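PDB 5A9C: polyhedrin from Antheraea mylitta cypovirus 4, which probably assembles as trimers into the crystalline occlusion bodies (polyhedra) that embed cypovirus particles, here in a form lacking the base domain. Local coordinates for residues I189-A192 and H196-Y199. Sequence-based numbering, arbitrary orientation.
Sequences IDYA and HIAY
A192 and I197 illustrate how a helix can be closed by the chain that leaves it. The polar part centres on one hydrogen bond: I197 N donates to A192 O over 3.1 Å, nearly straight at 170°, with the donor a little out of the carbonyl plane. H196, at positive phi, turns the backbone so that this bond can form; it is one of the two bonds running back into the last turn in the Schellman motif at the C-terminal end of helix 185-195, after which the chain doubles back alongside the helix as an extended segment leading into strand 199-200.

The apolar part runs back along the helix. I197 holds CG1 between its own backbone N and carbonyl carbon (chi1 54°), which brings CG1 to 3.9 Å from A192 CB, while its CD1 lies 4.3 Å from CE2 of Y191, oblique to that ring. A192 CB also meets Y199 CB at 3.7 Å. Beyond it the Y199 ring, with CG anti to the backbone N (chi1 177°), lies along the preceding turn of the helix and crosses I189 at about a right angle; I189 CG1 approaches Y199 CE2 to 3.6 Å.

Both phenol hydroxyls are hydrogen-bonded to acidic side chains, Y191 OH to D55 and Y199 OH to E185. I197 also packs on V41 and F43 of strand 38-45, so the chain leaving the helix is seated on the large antiparallel sheet, and H196 O accepts a hydrogen bond from W110 of a second subunit.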
# COMPACT_ATOMS: atom_id res chain seq x y z
N ILE A 189 19.05 -9.85 -19.20
CA ILE A 189 19.58 -8.89 -20.17
C ILE A 189 18.61 -8.63 -21.33
O ILE A 189 18.35 -7.48 -21.68
CB ILE A 189 20.95 -9.33 -20.70
CG1 ILE A 189 21.97 -9.36 -19.56
CG2 ILE A 189 21.41 -8.41 -21.83
CD1 ILE A 189 23.27 -10.05 -19.91
N ASP A 190 18.07 -9.69 -21.91
CA ASP A 190 17.16 -9.52 -23.04
C ASP A 190 15.84 -8.93 -22.58
O ASP A 190 15.19 -8.18 -23.31
CB ASP A 190 16.95 -10.84 -23.80
CG ASP A 190 16.47 -10.61 -25.22
OD1 ASP A 190 17.28 -10.12 -26.05
OD2 ASP A 190 15.30 -10.91 -25.52
N TYR A 191 15.44 -9.25 -21.36
CA TYR A 191 14.26 -8.65 -20.75
C TYR A 191 14.44 -7.14 -20.66
O TYR A 191 13.54 -6.38 -21.04
CB TYR A 191 14.01 -9.24 -19.36
CG TYR A 191 12.81 -8.65 -18.66
CD1 TYR A 191 11.55 -9.22 -18.82
CD2 TYR A 191 12.93 -7.53 -17.85
CE1 TYR A 191 10.45 -8.68 -18.18
CE2 TYR A 191 11.84 -6.99 -17.21
CZ TYR A 191 10.60 -7.57 -17.38
OH TYR A 191 9.50 -7.04 -16.74
N ALA A 192 15.59 -6.71 -20.17
CA ALA A 192 15.89 -5.29 -19.99
C ALA A 192 15.95 -4.55 -21.32
O ALA A 192 15.44 -3.44 -21.44
CB ALA A 192 17.19 -5.10 -19.22
N HIS A 196 13.16 -1.71 -22.48
CA HIS A 196 13.76 -0.38 -22.57
C HIS A 196 14.09 0.18 -21.20
O HIS A 196 13.65 1.28 -20.85
CB HIS A 196 12.84 0.58 -23.34
CG HIS A 196 11.99 -0.09 -24.37
ND1 HIS A 196 12.53 -0.69 -25.49
CD2 HIS A 196 10.66 -0.27 -24.45
CE1 HIS A 196 11.56 -1.21 -26.22
NE2 HIS A 196 10.41 -0.97 -25.61
N ILE A 197 14.85 -0.58 -20.41
CA ILE A 197 15.25 -0.14 -19.08
C ILE A 197 16.74 -0.38 -18.85
O ILE A 197 17.32 -1.31 -19.40
CB ILE A 197 14.45 -0.87 -17.97
CG1 ILE A 197 14.57 -2.38 -18.15
CG2 ILE A 197 12.99 -0.41 -17.97
CD1 ILE A 197 13.87 -3.18 -17.07
N ALA A 198 17.35 0.47 -18.03
CA ALA A 198 18.77 0.33 -17.75
C ALA A 198 19.07 -0.98 -17.04
O ALA A 198 18.31 -1.43 -16.18
CB ALA A 198 19.26 1.50 -16.90
N TYR A 199 20.19 -1.60 -17.42
CA TYR A 199 20.70 -2.76 -16.70
C TYR A 199 22.22 -2.80 -16.80
O TYR A 199 22.80 -2.40 -17.81
CB TYR A 199 20.10 -4.07 -17.22
CG TYR A 199 20.66 -5.30 -16.54
CD1 TYR A 199 20.34 -5.60 -15.22
CD2 TYR A 199 21.54 -6.15 -17.21
CE1 TYR A 199 20.87 -6.72 -14.59
CE2 TYR A 199 22.07 -7.26 -16.59
CZ TYR A 199 21.74 -7.55 -15.28
OH TYR A 199 22.28 -8.66 -14.67